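Long-range contacts in minor fimbrium subunit Mfa5 (Porphyromonas gingivalis ATCC 33277, PDB 6TO1), which serves as an accessory subunit of the minor fimbriae, surface pili that mediate biofilm formation and adhesion to host cells and other oral bacteria: residues V122-D127 and A225-I230; G169-L174 and S185-D190. All coordinates share one frame; numbering follows the deposited sequence.

In the fold
Both contacts lie in the mixed six-stranded sheet of the von Willebrand factor type A domain, their centres about 11 Å apart. Interaction 1 pairs the start of strand 126-133 with strand 227-234; interaction 2 pairs strand 170-177 with the edge strand 181-186 and the chain just after it. Strands 126-133 and 170-177 are sheet neighbours, so the contacts abut: Val126 N probably hydrogen-bonds to Gly169 O, Asp127 OD2 forms a salt bridge with Arg171 NH2, and Val126 packs on Val170. Along the chain, interaction 2 is nested inside the loop that interaction 1 closes. A local hairpin thus joins a sequence-distant parallel pairing within one continuous sheet of this pilus tip protein.

Interaction 1 (V122-D127 and A225-I230); sequences VTVPVD and AVDKHI
The imidazole of His229 meets Val126 at its edge, where Val126 CG2 lies near the ring plane, 3.4 Å from His229 CD2; the carbonyl oxygen of Asp127 also lies by that edge. Val126 holds CG1 between its backbone N and carbonyl carbon (chi1 48°), which puts CG2 opposite the N and against the ring. Beyond the pair, His229 ND1 is hydrogen-bonded to His359 NE2, and the two rings meet with planes about 30° apart. The carboxylate of Asp127 comes within 3.7 Å of Ala225 CB through OD2, an oxygen that also engages Arg171 and Ser223.

The backbones run parallel, Val126 level with Asp227 and Asp127 with Lys228. Pro125 O receives a straight bond from Asp227 N (3.1 Å, 178°), in the carbonyl plane, and a weak one from Val226 N. Asp127 N then donates to Asp227 O at 2.9 Å, and Asp127 O accepts from His229 N at 2.9 Å. Ahead of the paired strands, Val124 CG1 presses tightly against Val226 CB at 3.4 Å, the two side chains crossing at about a right angle. A water bridges Val124 O and Asp227 OD2, linking the residue ahead of the strand to the Asp227 carboxylate.

Backbone bonds set the register of these two strands of the von Willebrand factor A sheet, while the shared oxygen of Asp127 would probably be stabilised as a carboxylate.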
loop_
_atom_site.group_PDB
_atom_site.type_symbol
_atom_site.label_atom_id
_atom_site.label_comp_id
_atom_site.label_asym_id
_atom_site.label_seq_id
_atom_site.Cartn_x
_atom_site.Cartn_y
_atom_site.Cartn_z
ATOM N N VAL A 122 -1.771 4.293 1.702
ATOM C CA VAL A 122 -2.083 5.448 0.859
ATOM C C VAL A 122 -3.565 5.741 0.973
ATOM O O VAL A 122 -4.401 4.877 0.677
ATOM C CB VAL A 122 -1.731 5.226 -0.626
ATOM C CG1 VAL A 122 -2.448 6.254 -1.521
ATOM C CG2 VAL A 122 -0.235 5.249 -0.798
ATOM N N THR A 123 -3.892 6.962 1.347
ATOM C CA THR A 123 -5.248 7.493 1.213
ATOM C C THR A 123 -5.326 8.262 -0.105
ATOM O O THR A 123 -4.490 9.127 -0.380
ATOM C CB THR A 123 -5.581 8.389 2.408
ATOM O OG1 THR A 123 -5.540 7.601 3.612
ATOM C CG2 THR A 123 -6.949 8.987 2.266
ATOM N N VAL A 124 -6.285 7.906 -0.939
ATOM C CA VAL A 124 -6.397 8.512 -2.267
ATOM C C VAL A 124 -6.988 9.911 -2.100
ATOM O O VAL A 124 -8.079 10.024 -1.546
ATOM C CB VAL A 124 -7.256 7.635 -3.185
ATOM C CG1 VAL A 124 -7.470 8.321 -4.538
ATOM C CG2 VAL A 124 -6.624 6.257 -3.372
ATOM N N PRO A 125 -6.328 10.984 -2.542
ATOM C CA PRO A 125 -6.919 12.326 -2.359
ATOM C C PRO A 125 -8.268 12.470 -3.053
ATOM O O PRO A 125 -8.477 12.006 -4.180
ATOM C CB PRO A 125 -5.874 13.276 -2.958
ATOM C CG PRO A 125 -4.557 12.510 -2.760
ATOM C CD PRO A 125 -4.944 11.070 -3.057
ATOM N N VAL A 126 -9.195 13.099 -2.352
ATOM C CA VAL A 126 -10.564 13.231 -2.835
ATOM C C VAL A 126 -11.051 14.613 -2.444
ATOM O O VAL A 126 -10.873 15.043 -1.297
ATOM C CB VAL A 126 -11.486 12.136 -2.269
ATOM C CG1 VAL A 126 -11.306 12.002 -0.740
ATOM C CG2 VAL A 126 -12.953 12.396 -2.628
ATOM N N ASP A 127 -11.617 15.328 -3.406
ATOM C CA ASP A 127 -12.211 16.631 -3.170
ATOM C C ASP A 127 -13.709 16.523 -3.419
ATOM O O ASP A 127 -14.138 15.845 -4.358
ATOM C CB ASP A 127 -11.609 17.710 -4.082
ATOM C CG ASP A 127 -10.280 18.237 -3.573
ATOM O OD1 ASP A 127 -10.014 18.147 -2.354
ATOM O OD2 ASP A 127 -9.500 18.751 -4.409
ATOM N N ALA A 225 -7.168 16.480 -7.051
ATOM C CA ALA A 225 -7.461 15.201 -6.416
ATOM C C ALA A 225 -7.646 14.089 -7.450
ATOM O O ALA A 225 -7.912 14.316 -8.628
ATOM C CB ALA A 225 -8.722 15.311 -5.547
ATOM N N VAL A 226 -7.469 12.854 -6.990
ATOM C CA VAL A 226 -7.778 11.701 -7.823
ATOM C C VAL A 226 -9.285 11.544 -7.968
ATOM O O VAL A 226 -9.805 11.329 -9.067
ATOM C CB VAL A 226 -7.139 10.427 -7.234
ATOM C CG1 VAL A 226 -7.616 9.218 -7.984
ATOM C CG2 VAL A 226 -5.613 10.565 -7.267
ATOM N N ASP A 227 -10.001 11.600 -6.855
ATOM C CA ASP A 227 -11.449 11.466 -6.865
ATOM C C ASP A 227 -12.072 12.836 -6.663
ATOM O O ASP A 227 -11.635 13.596 -5.793
ATOM C CB ASP A 227 -11.956 10.569 -5.752
ATOM C CG ASP A 227 -11.539 9.130 -5.920
ATOM O OD1 ASP A 227 -11.206 8.738 -7.047
ATOM O OD2 ASP A 227 -11.570 8.413 -4.909
ATOM N N LYS A 228 -13.139 13.112 -7.407
ATOM C CA LYS A 228 -13.798 14.414 -7.374
ATOM C C LYS A 228 -15.297 14.179 -7.366
ATOM O O LYS A 228 -15.840 13.572 -8.307
ATOM C CB LYS A 228 -13.373 15.272 -8.573
ATOM C CG LYS A 228 -11.908 15.642 -8.599
ATOM C CD LYS A 228 -11.511 16.361 -9.883
ATOM C CE LYS A 228 -9.991 16.469 -10.017
ATOM N NZ LYS A 228 -9.595 16.915 -11.381
ATOM N N HIS A 229 -15.958 14.630 -6.297
ATOM C CA HIS A 229 -17.381 14.411 -6.091
ATOM C C HIS A 229 -18.134 15.726 -5.939
ATOM O O HIS A 229 -17.661 16.647 -5.274
ATOM C CB HIS A 229 -17.664 13.593 -4.817
ATOM C CG HIS A 229 -17.021 12.246 -4.787
ATOM N ND1 HIS A 229 -17.702 11.090 -5.110
ATOM C CD2 HIS A 229 -15.765 11.866 -4.464
ATOM C CE1 HIS A 229 -16.899 10.050 -4.959
ATOM N NE2 HIS A 229 -15.712 10.498 -4.583
ATOM N N ILE A 230 -19.314 15.796 -6.544
ATOM C CA ILE A 230 -20.295 16.844 -6.279
ATOM C C ILE A 230 -21.508 16.185 -5.652
ATOM O O ILE A 230 -22.026 15.200 -6.190
ATOM C CB ILE A 230 -20.686 17.608 -7.554
ATOM C CG1 ILE A 230 -19.450 18.302 -8.113
ATOM C CG2 ILE A 230 -21.846 18.560 -7.284
ATOM C CD1 ILE A 230 -19.663 18.909 -9.521
HETATM O O HOH W 1 -10.541 8.594 -2.268
#

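Interaction 2 (G169-L174 and S185-D190); sequences GVRIAL and SDFTKD
A beta hairpin of the von Willebrand factor A fold brings Leu174 opposite Ser185 and, across a beta bulge, Ile172 opposite Thr188. Both are antiparallel hydrogen-bonded pairs, with two reciprocal bonds each. Leu174 N gives to Ser185 O at 3.0 Å, while Leu174 O accepts from Ser185 N in its carbonyl plane, on a lone pair. Ile172 N reaches Thr188 O at 2.9 Å almost straight, but the return donor, Thr188 N, lies 49° out of the Ile172 carbonyl plane, not on a lone pair, consistent with the bulge and the corner at Phe187.

Inside the second segment, Ser185 OG donates to Asp186 O, Phe187 N to Asp186 OD1, and Thr188 OG1 accepts from Asp190 N in an ST turn. Asp190 OD1 in turn caps the next helix at Phe193 N.

Phe187 CB lies over the centre of one Arg171 guanidinium face, 3.4 Å above it; NH2 meets the ring obliquely at CD2, the planes 20° apart. A bend at chi3 (-53°) curls the arginine into this position; NH2 has its salt bridge to Asp127 OD2, and NE is also hydrogen-bonded, outside the segments. Ala173 CB touches Phe187 CD1 at 3.6 Å.

A water accepts from Gly169 N at 2.8 Å and, weakly, from Lys189 NZ. Swung round by a bend at chi4, this ammonium is held by Thr167 O and by Val170 O, the latter 2.8 Å from Lys189 NZ with the donor above the carbonyl plane.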
loop_
_atom_site.group_PDB
_atom_site.type_symbol
_atom_site.label_atom_id
_atom_site.label_comp_id
_atom_site.label_asym_id
_atom_site.label_seq_id
_atom_site.Cartn_x
_atom_site.Cartn_y
_atom_site.Cartn_z
ATOM N N GLY A 169 -6.318 13.472 3.182
ATOM C CA GLY A 169 -6.775 13.222 1.837
ATOM C C GLY A 169 -8.052 13.909 1.406
ATOM O O GLY A 169 -8.275 14.032 0.198
ATOM N N VAL A 170 -8.894 14.354 2.336
ATOM C CA VAL A 170 -10.252 14.801 2.030
ATOM C C VAL A 170 -10.319 16.313 2.191
ATOM O O VAL A 170 -9.838 16.836 3.192
ATOM C CB VAL A 170 -11.285 14.137 2.957
ATOM C CG1 VAL A 170 -12.718 14.666 2.640
ATOM C CG2 VAL A 170 -11.217 12.634 2.862
ATOM N N ARG A 171 -10.929 17.016 1.213
ATOM C CA ARG A 171 -11.344 18.399 1.402
ATOM C C ARG A 171 -12.796 18.575 0.950
ATOM O O ARG A 171 -13.277 17.859 0.066
ATOM C CB ARG A 171 -10.469 19.409 0.626
ATOM C CG ARG A 171 -8.989 19.398 0.999
ATOM C CD ARG A 171 -8.214 20.465 0.232
ATOM N NE ARG A 171 -8.418 20.368 -1.212
ATOM C CZ ARG A 171 -8.060 21.322 -2.068
ATOM N NH1 ARG A 171 -7.470 22.420 -1.624
ATOM N NH2 ARG A 171 -8.299 21.190 -3.358
ATOM N N ILE A 172 -13.484 19.542 1.547
ATOM C CA ILE A 172 -14.880 19.820 1.228
ATOM C C ILE A 172 -15.030 21.308 0.954
ATOM O O ILE A 172 -14.555 22.135 1.734
ATOM C CB ILE A 172 -15.834 19.396 2.360
ATOM C CG1 ILE A 172 -15.766 17.903 2.656
ATOM C CG2 ILE A 172 -17.288 19.710 1.962
ATOM C CD1 ILE A 172 -16.603 17.484 3.867
ATOM N N ALA A 173 -15.692 21.645 -0.148
ATOM C CA ALA A 173 -16.144 22.990 -0.462
ATOM C C ALA A 173 -17.673 23.020 -0.403
ATOM O O ALA A 173 -18.344 21.977 -0.430
ATOM C CB ALA A 173 -15.659 23.432 -1.843
ATOM N N LEU A 174 -18.216 24.232 -0.287
ATOM C CA LEU A 174 -19.632 24.381 -0.001
ATOM C C LEU A 174 -20.259 25.494 -0.821
ATOM O O LEU A 174 -19.779 26.633 -0.813
ATOM C CB LEU A 174 -19.846 24.637 1.499
ATOM C CG LEU A 174 -21.300 24.759 1.941
ATOM C CD1 LEU A 174 -22.063 23.442 1.735
ATOM C CD2 LEU A 174 -21.354 25.233 3.410
ATOM N N SER A 185 -17.908 28.206 1.012
ATOM C CA SER A 185 -16.530 27.874 1.375
ATOM C C SER A 185 -15.770 27.297 0.188
ATOM O O SER A 185 -16.309 26.482 -0.553
ATOM C CB SER A 185 -16.513 26.877 2.544
ATOM O OG SER A 185 -15.190 26.634 2.998
ATOM N N ASP A 186 -14.526 27.746 -0.013
ATOM C CA ASP A 186 -13.611 27.007 -0.881
ATOM C C ASP A 186 -13.215 25.706 -0.179
ATOM O O ASP A 186 -13.594 25.447 0.961
ATOM C CB ASP A 186 -12.363 27.832 -1.217
ATOM C CG ASP A 186 -11.681 27.413 -2.555
ATOM O OD1 ASP A 186 -11.956 26.336 -3.141
ATOM O OD2 ASP A 186 -10.825 28.188 -3.030
ATOM N N PHE A 187 -12.408 24.897 -0.852
ATOM C CA PHE A 187 -11.988 23.620 -0.289
ATOM C C PHE A 187 -11.340 23.802 1.085
ATOM O O PHE A 187 -10.448 24.639 1.260
ATOM C CB PHE A 187 -11.023 22.954 -1.246
ATOM C CG PHE A 187 -11.672 22.386 -2.472
ATOM C CD1 PHE A 187 -12.655 21.431 -2.375
ATOM C CD2 PHE A 187 -11.267 22.814 -3.732
ATOM C CE1 PHE A 187 -13.236 20.889 -3.515
ATOM C CE2 PHE A 187 -11.836 22.280 -4.872
ATOM C CZ PHE A 187 -12.812 21.319 -4.764
ATOM N N THR A 188 -11.789 23.014 2.058
ATOM C CA THR A 188 -11.261 23.142 3.412
ATOM C C THR A 188 -11.446 21.838 4.168
ATOM O O THR A 188 -12.200 20.954 3.752
ATOM C CB THR A 188 -11.926 24.318 4.151
ATOM O OG1 THR A 188 -11.350 24.498 5.445
ATOM C CG2 THR A 188 -13.407 24.096 4.358
ATOM N N LYS A 189 -10.709 21.712 5.273
ATOM C CA LYS A 189 -10.917 20.632 6.237
ATOM C C LYS A 189 -11.506 21.157 7.549
ATOM O O LYS A 189 -11.676 20.385 8.506
ATOM C CB LYS A 189 -9.615 19.877 6.516
ATOM C CG LYS A 189 -8.976 19.191 5.330
ATOM C CD LYS A 189 -7.553 18.710 5.652
ATOM C CE LYS A 189 -6.769 18.348 4.420
ATOM N NZ LYS A 189 -7.152 17.030 3.833
ATOM N N ASP A 190 -11.884 22.431 7.589
ATOM C CA ASP A 190 -12.394 23.093 8.788
ATOM C C ASP A 190 -13.874 22.774 8.983
ATOM O O ASP A 190 -14.759 23.516 8.543
ATOM C CB ASP A 190 -12.136 24.593 8.679
ATOM C CG ASP A 190 -12.484 25.360 9.947
ATOM O OD1 ASP A 190 -13.202 24.821 10.807
ATOM O OD2 ASP A 190 -12.072 26.531 10.050
HETATM O O HOH W 2 -4.287 15.393 3.580
#